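Local coordinates for protein class I phosphodiesterase PDEB1 (Leishmania major, PDB 2R8Q) that belongs to the class I phosphodiesterases, with an all-helical catalytic domain that holds a zinc and a magnesium ion and, here, bound 3-isobutyl-1-methylxanthine, at residues 153-158 / 286-291; 103-108 / 136-141; 305-310 / 342-347; 88-93 / 181-186. All coordinates share one frame; numbering follows the deposited sequence.

Interaction 1: 153-158 / 286-291; sequences LKTDSP and KGVEVL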
# COMPACT_ATOMS: atom_id res chain seq x y z
N LEU A 153 -4.26 -15.36 0.15
CA LEU A 153 -4.10 -16.04 1.42
C LEU A 153 -3.77 -17.52 1.22
O LEU A 153 -2.85 -18.05 1.84
CB LEU A 153 -5.37 -15.89 2.25
CG LEU A 153 -5.79 -14.46 2.59
CD1 LEU A 153 -7.09 -14.48 3.38
CD2 LEU A 153 -4.69 -13.77 3.38
N LYS A 154 -4.52 -18.17 0.33
CA LYS A 154 -4.32 -19.59 0.05
C LYS A 154 -2.94 -19.96 -0.50
O LYS A 154 -2.42 -21.04 -0.23
CB LYS A 154 -5.37 -20.09 -0.95
CG LYS A 154 -6.80 -20.05 -0.46
CD LYS A 154 -7.74 -20.57 -1.55
CE LYS A 154 -9.18 -20.61 -1.08
NZ LYS A 154 -10.10 -21.03 -2.18
N THR A 155 -2.36 -19.06 -1.28
CA THR A 155 -1.06 -19.31 -1.91
C THR A 155 0.15 -18.72 -1.19
O THR A 155 1.25 -18.73 -1.74
CB THR A 155 -1.05 -18.79 -3.35
OG1 THR A 155 -1.29 -17.38 -3.35
CG2 THR A 155 -2.14 -19.48 -4.17
N ASP A 156 -0.05 -18.22 0.02
CA ASP A 156 1.05 -17.63 0.78
C ASP A 156 1.75 -16.53 -0.01
O ASP A 156 2.97 -16.36 0.09
CB ASP A 156 2.06 -18.70 1.18
CG ASP A 156 1.54 -19.64 2.25
OD1 ASP A 156 0.51 -20.30 2.02
OD2 ASP A 156 2.16 -19.71 3.33
N SER A 157 0.99 -15.78 -0.80
CA SER A 157 1.55 -14.69 -1.59
C SER A 157 2.01 -13.61 -0.62
O SER A 157 1.45 -13.45 0.46
CB SER A 157 0.48 -14.12 -2.53
OG SER A 157 -0.61 -13.60 -1.79
N PRO A 158 3.05 -12.84 -1.00
CA PRO A 158 3.55 -11.78 -0.11
C PRO A 158 2.45 -10.82 0.33
O PRO A 158 2.40 -10.42 1.49
CB PRO A 158 4.62 -11.11 -0.96
CG PRO A 158 5.16 -12.25 -1.77
CD PRO A 158 3.89 -12.96 -2.20
N LYS A 286 -0.56 -24.10 -8.42
CA LYS A 286 0.09 -23.85 -7.13
C LYS A 286 -0.25 -24.92 -6.09
O LYS A 286 0.19 -24.84 -4.94
CB LYS A 286 -0.29 -22.46 -6.63
CG LYS A 286 0.22 -21.35 -7.55
CD LYS A 286 -0.02 -19.96 -7.01
CE LYS A 286 0.62 -18.92 -7.93
NZ LYS A 286 0.46 -17.52 -7.43
N GLY A 287 -1.01 -25.92 -6.50
CA GLY A 287 -1.37 -27.00 -5.60
C GLY A 287 -2.32 -26.67 -4.47
O GLY A 287 -2.24 -27.28 -3.40
N VAL A 288 -3.22 -25.72 -4.68
CA VAL A 288 -4.17 -25.36 -3.64
C VAL A 288 -5.59 -25.71 -4.06
O VAL A 288 -5.85 -26.02 -5.22
CB VAL A 288 -4.10 -23.86 -3.29
CG1 VAL A 288 -2.73 -23.53 -2.73
CG2 VAL A 288 -4.40 -23.02 -4.52
N GLU A 289 -6.51 -25.67 -3.10
CA GLU A 289 -7.91 -25.99 -3.33
C GLU A 289 -8.58 -25.10 -4.37
O GLU A 289 -8.38 -23.88 -4.39
CB GLU A 289 -8.69 -25.91 -2.02
CG GLU A 289 -10.19 -26.10 -2.16
CD GLU A 289 -10.93 -25.95 -0.85
OE1 GLU A 289 -10.70 -26.78 0.06
OE2 GLU A 289 -11.73 -25.00 -0.72
N VAL A 290 -9.39 -25.71 -5.23
CA VAL A 290 -10.12 -24.99 -6.26
C VAL A 290 -11.61 -25.22 -6.03
O VAL A 290 -12.07 -26.36 -6.06
CB VAL A 290 -9.76 -25.51 -7.68
CG1 VAL A 290 -10.53 -24.74 -8.73
CG2 VAL A 290 -8.27 -25.39 -7.91
N LEU A 291 -12.35 -24.14 -5.80
CA LEU A 291 -13.79 -24.25 -5.58
C LEU A 291 -14.47 -24.49 -6.92
O LEU A 291 -13.99 -24.04 -7.96
CB LEU A 291 -14.32 -22.98 -4.90
CG LEU A 291 -13.72 -22.69 -3.52
CD1 LEU A 291 -14.36 -21.44 -2.94
CD2 LEU A 291 -13.95 -23.88 -2.60
O HOH W 1 0.54 -16.34 -5.12
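Lys154 and Thr155, where helix 149-154 gives out, face Lys286 and Val288 of the loop that follows helix 262-285, the CA atoms of Lys154 and Val288 standing 6.9 Å apart. Val288 brings CG1 to 3.5 Å from Lys154 O, while its CG2 lies 4.2 Å from Thr155 CG2. That threonine methyl also rests on the aliphatic chain of Lys286, with CG2 3.6 Å from CD, the two side chains passing at a slant. Lys286 stays extended beyond CG, which carries its ammonium along the threonine to a shared water: the water accepts from Lys286 NZ (2.6 Å) and donates to Thr155 OG1 (2.8 Å). The same hydroxyl is bonded to Phe151 O, one turn back in its helix. Farther along the loop, the extended chain of Lys154 runs out over the backbone, and its NZ remains 4.5 Å from Glu289 OE2, beyond a salt bridge, though the opposite charges probably attract. Both backbones turn through positive phi here, at Asp156 and at Gly287, so the contact at the protein surface joins two helix C-termini, each closed by a Schellman motif.

Interaction 2: 103-108 / 136-141; sequences YHVVDV and TALVHD. With ZN (zinc ion), chain C; MG (magnesium ion), chain D.
A single zinc ion ties the two segments together, taking His104 NE2 from helix 102-118 and, from the turn that follows helix 127-139, His140 NE2 and Asp141 OD2. Sharing the metal draws ligand atoms close without any hydrogen bond between them, as with His104 NE2 and Asp141 OD2, 3.0 Å apart. The carboxylate oxygen lies at the edge of the His104 ring, and the two imidazoles are turned 57° against each other. Asp141 spans two metals: OD2 binds zinc at 2.1 Å and OD1 binds magnesium at 2.2 Å, and water 2 forms a second bridge between the ions. His140 is fixed from behind, since its ND1 donates to Ala137 O over 2.7 Å, nearly straight at 174° and in the ring plane, which holds the imidazole's rotation and leaves NE2 aimed at the zinc. Beside the metal, Val105 fills the space between the helices. Its CB sits 3.4 Å from Ala137 O, and CG1, anti to the carbonyl carbon (chi1 -59°), reaches CE1 of His140 at 3.7 Å; Val108 meets the same ring carbon with CG2 and the methyl of Ala137 with CG1. Asp254 supplies the remaining protein ligand to zinc, as expected for the HD family of metal-dependent phosphodiesterases. Held by two carboxylates and two imidazoles, the zinc, together with magnesium, would probably polarise water 2, which both ions share.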
# COMPACT_ATOMS: atom_id res chain seq x y z
N TYR A 103 -12.90 -1.86 -18.74
CA TYR A 103 -14.32 -1.84 -19.09
C TYR A 103 -15.24 -2.05 -17.90
O TYR A 103 -16.35 -1.51 -17.87
CB TYR A 103 -14.61 -2.89 -20.16
CG TYR A 103 -13.77 -2.71 -21.40
CD1 TYR A 103 -12.86 -3.68 -21.80
CD2 TYR A 103 -13.87 -1.54 -22.17
CE1 TYR A 103 -12.07 -3.51 -22.94
CE2 TYR A 103 -13.07 -1.36 -23.30
CZ TYR A 103 -12.18 -2.35 -23.68
OH TYR A 103 -11.39 -2.19 -24.80
N HIS A 104 -14.80 -2.82 -16.91
CA HIS A 104 -15.62 -3.04 -15.72
C HIS A 104 -15.81 -1.74 -14.95
O HIS A 104 -16.92 -1.45 -14.49
CB HIS A 104 -14.98 -4.08 -14.80
CG HIS A 104 -15.55 -4.08 -13.41
ND1 HIS A 104 -16.86 -4.43 -13.13
CD2 HIS A 104 -14.98 -3.81 -12.21
CE1 HIS A 104 -17.06 -4.38 -11.83
NE2 HIS A 104 -15.94 -4.00 -11.25
N VAL A 105 -14.75 -0.95 -14.78
CA VAL A 105 -14.91 0.28 -14.01
C VAL A 105 -15.66 1.36 -14.80
O VAL A 105 -16.35 2.19 -14.22
CB VAL A 105 -13.56 0.82 -13.46
CG1 VAL A 105 -12.92 -0.24 -12.57
CG2 VAL A 105 -12.62 1.22 -14.59
N VAL A 106 -15.53 1.33 -16.13
CA VAL A 106 -16.26 2.27 -16.96
C VAL A 106 -17.74 1.92 -16.77
O VAL A 106 -18.60 2.79 -16.62
CB VAL A 106 -15.86 2.12 -18.45
CG1 VAL A 106 -16.86 2.87 -19.35
CG2 VAL A 106 -14.45 2.67 -18.65
N ASP A 107 -18.03 0.62 -16.77
CA ASP A 107 -19.40 0.15 -16.57
C ASP A 107 -19.94 0.56 -15.20
O ASP A 107 -21.07 1.03 -15.09
CB ASP A 107 -19.47 -1.37 -16.72
CG ASP A 107 -20.83 -1.93 -16.38
OD1 ASP A 107 -21.84 -1.43 -16.94
OD2 ASP A 107 -20.90 -2.88 -15.57
N VAL A 108 -19.15 0.38 -14.14
CA VAL A 108 -19.63 0.75 -12.81
C VAL A 108 -19.88 2.25 -12.73
O VAL A 108 -20.87 2.68 -12.13
CB VAL A 108 -18.62 0.30 -11.72
CG1 VAL A 108 -19.03 0.84 -10.35
CG2 VAL A 108 -18.56 -1.22 -11.67
N THR A 136 -14.79 7.76 -7.88
CA THR A 136 -14.37 6.56 -7.17
C THR A 136 -14.58 5.30 -8.01
O THR A 136 -13.78 4.37 -7.96
CB THR A 136 -15.13 6.42 -5.83
OG1 THR A 136 -14.82 7.55 -5.00
CG2 THR A 136 -14.72 5.15 -5.10
N ALA A 137 -15.66 5.27 -8.78
CA ALA A 137 -15.92 4.11 -9.62
C ALA A 137 -14.72 3.77 -10.50
O ALA A 137 -14.39 2.60 -10.70
CB ALA A 137 -17.16 4.35 -10.48
N LEU A 138 -14.04 4.79 -11.02
CA LEU A 138 -12.90 4.57 -11.90
C LEU A 138 -11.64 4.04 -11.23
O LEU A 138 -10.79 3.45 -11.90
CB LEU A 138 -12.58 5.87 -12.66
CG LEU A 138 -13.70 6.39 -13.56
CD1 LEU A 138 -13.32 7.74 -14.15
CD2 LEU A 138 -13.97 5.38 -14.68
N VAL A 139 -11.50 4.24 -9.93
CA VAL A 139 -10.31 3.77 -9.22
C VAL A 139 -10.56 2.55 -8.34
O VAL A 139 -9.62 1.98 -7.82
CB VAL A 139 -9.74 4.87 -8.27
CG1 VAL A 139 -9.52 6.17 -9.03
CG2 VAL A 139 -10.69 5.09 -7.10
N HIS A 140 -11.82 2.14 -8.21
CA HIS A 140 -12.14 1.06 -7.29
C HIS A 140 -11.55 -0.34 -7.47
O HIS A 140 -11.60 -1.13 -6.53
CB HIS A 140 -13.67 0.98 -7.09
CG HIS A 140 -14.35 -0.01 -7.98
ND1 HIS A 140 -14.71 0.27 -9.28
CD2 HIS A 140 -14.75 -1.29 -7.75
CE1 HIS A 140 -15.30 -0.79 -9.81
NE2 HIS A 140 -15.33 -1.75 -8.90
N ASP A 141 -10.98 -0.63 -8.63
CA ASP A 141 -10.36 -1.94 -8.88
C ASP A 141 -8.95 -1.83 -9.47
O ASP A 141 -8.44 -2.79 -10.03
CB ASP A 141 -11.22 -2.79 -9.82
CG ASP A 141 -12.26 -3.61 -9.09
OD1 ASP A 141 -11.94 -4.10 -7.98
OD2 ASP A 141 -13.38 -3.79 -9.62
ZN ZN C . -15.43 -3.96 -9.11
MG MG D . -13.07 -5.03 -6.39
O HOH W 2 -15.09 -4.49 -7.04
O HOH W 3 -15.71 -6.24 -9.07
O HOH W 4 -11.11 -5.75 -5.65
O HOH W 5 -13.91 -5.76 -4.50
O HOH W 6 -13.33 -7.03 -7.31

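Interaction 3: 305-310 / 342-347; sequences GQIGFI and KWQEIL. With IBM (3-isobutyl-1-methylxanthine), chain E.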
# COMPACT_ATOMS: atom_id res chain seq x y z
N GLY A 305 -24.79 -20.96 -12.40
CA GLY A 305 -24.01 -20.03 -11.61
C GLY A 305 -24.69 -18.69 -11.41
O GLY A 305 -24.60 -18.09 -10.34
N GLN A 306 -25.38 -18.21 -12.45
CA GLN A 306 -26.08 -16.94 -12.37
C GLN A 306 -27.28 -17.04 -11.44
O GLN A 306 -27.57 -16.12 -10.67
CB GLN A 306 -26.52 -16.49 -13.76
CG GLN A 306 -25.35 -16.07 -14.64
CD GLN A 306 -24.66 -14.82 -14.12
OE1 GLN A 306 -25.22 -13.72 -14.16
NE2 GLN A 306 -23.44 -14.99 -13.62
N ILE A 307 -27.99 -18.16 -11.50
CA ILE A 307 -29.14 -18.36 -10.64
C ILE A 307 -28.69 -18.40 -9.18
O ILE A 307 -29.33 -17.82 -8.31
CB ILE A 307 -29.88 -19.67 -10.98
CG1 ILE A 307 -30.51 -19.54 -12.37
CG2 ILE A 307 -30.94 -19.97 -9.94
CD1 ILE A 307 -31.19 -20.80 -12.85
N GLY A 308 -27.57 -19.07 -8.92
CA GLY A 308 -27.05 -19.14 -7.57
C GLY A 308 -26.66 -17.77 -7.05
O GLY A 308 -26.98 -17.42 -5.91
N PHE A 309 -25.98 -16.99 -7.88
CA PHE A 309 -25.56 -15.65 -7.48
C PHE A 309 -26.77 -14.74 -7.25
O PHE A 309 -26.79 -13.95 -6.31
CB PHE A 309 -24.64 -15.05 -8.54
CG PHE A 309 -24.04 -13.73 -8.14
CD1 PHE A 309 -23.21 -13.64 -7.03
CD2 PHE A 309 -24.30 -12.58 -8.87
CE1 PHE A 309 -22.65 -12.43 -6.65
CE2 PHE A 309 -23.75 -11.36 -8.50
CZ PHE A 309 -22.92 -11.28 -7.39
N ILE A 310 -27.77 -14.85 -8.11
CA ILE A 310 -28.97 -14.04 -7.97
C ILE A 310 -29.73 -14.42 -6.70
O ILE A 310 -30.05 -13.56 -5.87
CB ILE A 310 -29.91 -14.21 -9.18
CG1 ILE A 310 -29.31 -13.53 -10.41
CG2 ILE A 310 -31.29 -13.64 -8.86
CD1 ILE A 310 -30.10 -13.75 -11.69
N LYS A 342 -35.32 -16.09 -17.13
CA LYS A 342 -34.73 -16.48 -18.40
C LYS A 342 -33.64 -17.54 -18.22
O LYS A 342 -33.52 -18.45 -19.03
CB LYS A 342 -34.17 -15.25 -19.12
CG LYS A 342 -35.24 -14.25 -19.51
CD LYS A 342 -34.67 -13.05 -20.25
CE LYS A 342 -35.77 -12.08 -20.66
NZ LYS A 342 -35.24 -10.92 -21.42
N TRP A 343 -32.86 -17.42 -17.14
CA TRP A 343 -31.82 -18.41 -16.88
C TRP A 343 -32.48 -19.75 -16.56
O TRP A 343 -32.00 -20.80 -16.98
CB TRP A 343 -30.94 -17.99 -15.70
CG TRP A 343 -29.98 -16.87 -16.00
CD1 TRP A 343 -29.92 -15.66 -15.37
CD2 TRP A 343 -28.93 -16.87 -16.97
NE1 TRP A 343 -28.88 -14.91 -15.88
CE2 TRP A 343 -28.26 -15.63 -16.87
CE3 TRP A 343 -28.48 -17.81 -17.91
CZ2 TRP A 343 -27.17 -15.30 -17.68
CZ3 TRP A 343 -27.39 -17.48 -18.72
CH2 TRP A 343 -26.75 -16.23 -18.59
N GLN A 344 -33.57 -19.69 -15.82
CA GLN A 344 -34.31 -20.90 -15.43
C GLN A 344 -34.91 -21.57 -16.66
O GLN A 344 -34.99 -22.79 -16.73
CB GLN A 344 -35.41 -20.54 -14.43
CG GLN A 344 -36.14 -21.75 -13.84
CD GLN A 344 -35.23 -22.62 -13.00
OE1 GLN A 344 -34.66 -22.16 -12.00
NE2 GLN A 344 -35.08 -23.88 -13.39
N GLU A 345 -35.34 -20.76 -17.62
CA GLU A 345 -35.94 -21.29 -18.84
C GLU A 345 -34.86 -21.97 -19.68
O GLU A 345 -35.13 -22.97 -20.35
CB GLU A 345 -36.60 -20.17 -19.64
CG GLU A 345 -37.37 -20.65 -20.86
CD GLU A 345 -38.23 -19.56 -21.47
OE1 GLU A 345 -37.68 -18.53 -21.92
OE2 GLU A 345 -39.47 -19.73 -21.50
N ILE A 346 -33.65 -21.43 -19.64
CA ILE A 346 -32.53 -22.00 -20.38
C ILE A 346 -32.19 -23.36 -19.79
O ILE A 346 -31.78 -24.27 -20.51
CB ILE A 346 -31.29 -21.08 -20.32
CG1 ILE A 346 -31.56 -19.80 -21.10
CG2 ILE A 346 -30.07 -21.81 -20.88
CD1 ILE A 346 -30.39 -18.82 -21.11
N LEU A 347 -32.37 -23.49 -18.48
CA LEU A 347 -32.08 -24.75 -17.80
C LEU A 347 -33.21 -25.75 -18.03
O LEU A 347 -32.96 -26.90 -18.40
CB LEU A 347 -31.90 -24.53 -16.30
CG LEU A 347 -30.61 -23.83 -15.86
CD1 LEU A 347 -30.60 -23.71 -14.34
CD2 LEU A 347 -29.40 -24.63 -16.33
N9 IBM E . -19.46 -13.47 -8.01
C8 IBM E . -19.88 -14.76 -8.20
N7 IBM E . -20.61 -14.93 -9.28
C5 IBM E . -20.66 -13.66 -9.84
C4 IBM E . -19.96 -12.76 -9.07
N3 IBM E . -19.79 -11.44 -9.31
C2 IBM E . -20.40 -10.98 -10.44
N1 IBM E . -21.13 -11.83 -11.28
C6 IBM E . -21.26 -13.17 -10.98
O6 IBM E . -21.90 -13.91 -11.71
O2 IBM E . -20.31 -9.79 -10.74
C10 IBM E . -21.77 -11.30 -12.48
C11 IBM E . -19.02 -10.58 -8.43
C12 IBM E . -17.55 -11.01 -8.47
C13 IBM E . -16.79 -10.26 -9.56
C14 IBM E . -16.89 -10.80 -7.11
O HOH W 7 -27.66 -12.64 -15.02
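The indole of Trp343 carries Gln306 on one face: CB stands 3.7 Å from the centroid of the five-membered ring, 16° off its normal, a CH-pi contact over the face of that ring, and CG continues along the CE2-CZ2 rim, 3.6 Å from CZ2. At the indole edge, in its plane, NE1 donates to water 7 (2.7 Å), which in turn donates to Gln306 OE1. The ring of Phe309, on another side of the same helix, has 3-isobutyl-1-methylxanthine across one face, with IBM C5 3.7 Å above its centre.

Gln306 bends at chi2, so that its aliphatic part covers the tryptophan while its amide, steeply inclined to the indole, swings toward the ligand. There NE2 donates to IBM O6 at 2.7 Å, with a bent N-H...O angle of 134°. With OE1 taken by the water and NE2 by the ligand, the orientation of the amide is set, and through water 7 the indole N-H probably serves as a second-shell support for it. Alongside, CG1 of Ile307 packs against Trp343 CB at 3.7 Å, and its CD1 meets Leu347 CD1 tip to tip at a tight 3.3 Å. Ile310 CD1 approaches CD1 of the indole, roughly at right angles.

Helices 302-324 and 330-348 run roughly antiparallel here, with local axes 9.8 Å apart at 144°. Helix 262-285 borders the same contact, bringing Phe262 and Arg266 to Trp343 and Ala269 to Gln306.

Interaction 4: 88-93 / 181-186; sequences LQCRRR and IEILSD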
# COMPACT_ATOMS: atom_id res chain seq x y z
N LEU A 88 -7.25 8.57 -18.10
CA LEU A 88 -6.17 7.83 -18.75
C LEU A 88 -5.16 7.24 -17.77
O LEU A 88 -4.58 6.19 -18.04
CB LEU A 88 -5.46 8.72 -19.78
CG LEU A 88 -6.33 9.10 -20.98
CD1 LEU A 88 -5.59 10.09 -21.86
CD2 LEU A 88 -6.69 7.84 -21.77
N GLN A 89 -4.93 7.92 -16.65
CA GLN A 89 -4.00 7.40 -15.65
C GLN A 89 -4.64 6.17 -15.01
O GLN A 89 -3.95 5.21 -14.66
CB GLN A 89 -3.69 8.47 -14.59
CG GLN A 89 -2.77 9.59 -15.09
CD GLN A 89 -1.32 9.15 -15.28
OE1 GLN A 89 -1.00 7.96 -15.20
NE2 GLN A 89 -0.44 10.11 -15.55
N CYS A 90 -5.96 6.20 -14.85
CA CYS A 90 -6.67 5.05 -14.29
C CYS A 90 -6.58 3.89 -15.28
O CYS A 90 -6.24 2.76 -14.92
CB CYS A 90 -8.14 5.38 -14.03
SG CYS A 90 -8.48 6.41 -12.57
N ARG A 91 -6.88 4.17 -16.55
CA ARG A 91 -6.86 3.14 -17.58
C ARG A 91 -5.52 2.40 -17.64
O ARG A 91 -5.48 1.18 -17.80
CB ARG A 91 -7.16 3.78 -18.94
CG ARG A 91 -7.39 2.77 -20.05
CD ARG A 91 -7.72 3.44 -21.37
NE ARG A 91 -6.56 4.12 -21.94
CZ ARG A 91 -6.56 4.75 -23.12
NH1 ARG A 91 -7.67 4.78 -23.85
NH2 ARG A 91 -5.45 5.32 -23.57
N ARG A 92 -4.43 3.15 -17.49
CA ARG A 92 -3.09 2.57 -17.53
C ARG A 92 -2.84 1.53 -16.45
O ARG A 92 -1.99 0.66 -16.61
CB ARG A 92 -2.03 3.66 -17.35
CG ARG A 92 -1.83 4.59 -18.52
CD ARG A 92 -0.79 5.63 -18.15
NE ARG A 92 -0.43 6.49 -19.28
CZ ARG A 92 0.46 7.47 -19.22
NH1 ARG A 92 1.09 7.73 -18.08
NH2 ARG A 92 0.73 8.19 -20.29
N ARG A 93 -3.59 1.63 -15.36
CA ARG A 93 -3.39 0.71 -14.25
C ARG A 93 -4.30 -0.51 -14.20
O ARG A 93 -4.27 -1.27 -13.23
CB ARG A 93 -3.44 1.51 -12.94
CG ARG A 93 -2.25 2.46 -12.82
CD ARG A 93 -2.36 3.40 -11.64
NE ARG A 93 -1.16 4.21 -11.45
CZ ARG A 93 -0.75 5.18 -12.27
NH1 ARG A 93 -1.44 5.49 -13.36
NH2 ARG A 93 0.35 5.86 -11.98
N ILE A 181 -4.58 7.05 -4.56
CA ILE A 181 -3.84 8.14 -3.93
C ILE A 181 -2.65 8.54 -4.79
O ILE A 181 -2.36 9.73 -4.95
CB ILE A 181 -3.37 7.73 -2.51
CG1 ILE A 181 -4.59 7.64 -1.58
CG2 ILE A 181 -2.34 8.74 -1.97
CD1 ILE A 181 -4.31 7.03 -0.22
N GLU A 182 -1.96 7.55 -5.34
CA GLU A 182 -0.81 7.80 -6.20
C GLU A 182 -1.21 8.63 -7.42
O GLU A 182 -0.57 9.64 -7.74
CB GLU A 182 -0.21 6.46 -6.66
CG GLU A 182 0.90 6.59 -7.68
CD GLU A 182 1.36 5.23 -8.18
OE1 GLU A 182 1.84 4.43 -7.35
OE2 GLU A 182 1.24 4.97 -9.40
N ILE A 183 -2.27 8.21 -8.10
CA ILE A 183 -2.74 8.93 -9.28
C ILE A 183 -3.12 10.37 -8.96
O ILE A 183 -2.72 11.30 -9.67
CB ILE A 183 -3.98 8.22 -9.89
CG1 ILE A 183 -3.57 6.87 -10.48
CG2 ILE A 183 -4.62 9.11 -10.95
CD1 ILE A 183 -4.74 6.02 -10.94
N LEU A 184 -3.88 10.56 -7.89
CA LEU A 184 -4.34 11.88 -7.48
C LEU A 184 -3.24 12.80 -6.96
O LEU A 184 -3.45 14.01 -6.84
CB LEU A 184 -5.45 11.75 -6.43
CG LEU A 184 -6.72 11.10 -6.97
CD1 LEU A 184 -7.65 10.74 -5.82
CD2 LEU A 184 -7.40 12.06 -7.95
N SER A 185 -2.08 12.24 -6.64
CA SER A 185 -0.97 13.05 -6.13
C SER A 185 -0.34 13.87 -7.25
O SER A 185 0.45 14.77 -7.00
CB SER A 185 0.09 12.16 -5.47
OG SER A 185 0.79 11.39 -6.43
N ASP A 186 -0.70 13.53 -8.49
CA ASP A 186 -0.19 14.21 -9.68
C ASP A 186 -1.10 15.40 -9.98
O ASP A 186 -2.28 15.24 -10.27
CB ASP A 186 -0.20 13.23 -10.86
CG ASP A 186 0.19 13.89 -12.17
OD1 ASP A 186 0.03 13.23 -13.22
OD2 ASP A 186 0.65 15.05 -12.16
O HOH W 8 -1.48 12.90 -15.52
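Arg93 grips Glu182 side-on through two nitrogens, both directed to the one oxygen OE2. NH2 donates to the anti lone pair of OE2 over 2.9 Å (159°), whereas NE reaches it at 3.2 Å from above the carboxylate plane, which is turned 70° from the guanidinium. The third nitrogen turns back to the last turn of the preceding helix 80-92: NH1 donates to Gln89 O at 2.8 Å and to Gln89 OE1 at 3.1 Å. Edge bonds thus engage all three nitrogens and fix the rotation of the guanidinium, while Ile183 CG1 covers one face and Ile183 CD1 touches Arg93 CD at 3.6 Å. Extension from CG to NE carries the group past the isoleucine to the glutamate.

The amide of Gln89 is used at both ends. Its NE2 donates to Ile17 O and to water 8, which donates to Asp186 OD1 at 2.8 Å; the other oxygen of that carboxylate, OD2, accepts from Ala188 N. Glu182 O is satisfied by Ser185, accepting from both its backbone N and its hydroxyl OG. The apolar part of the contact is made by Ile183, with CG2 3.8 Å from Gln89 CB and CD1 near Cys90 SG.

The contact joins the C-terminal ends of helices 80-92 and 171-184. Cys90 also packs on Leu138 and Val139 of helix 127-139, Phe86 of helix 80-92 touches Ile183, and Ile181 rests on Pro158 of the second subunit.

The four contacts spread across one all-helical domain, with interaction 2 close to its centre. Interactions 2 and 4 are neighbours, their centres about 13 Å apart, and touch where Cys90 meets Leu138 and Val139; along the chain, both segments of interaction 2 fall between those of interaction 4. Interaction 3 follows in series, its centre about 26 Å from that of interaction 2, with 3-isobutyl-1-methylxanthine near both: Gln306 and Phe309 hold it, and the side chain of His104 is about 6 Å from it. Interaction 1 alternates with interaction 4 in sequence, its centre about 30 Å away at the surface. Metal site and ligand pocket thus lie close together, while interaction 1 ties peripheral helix ends.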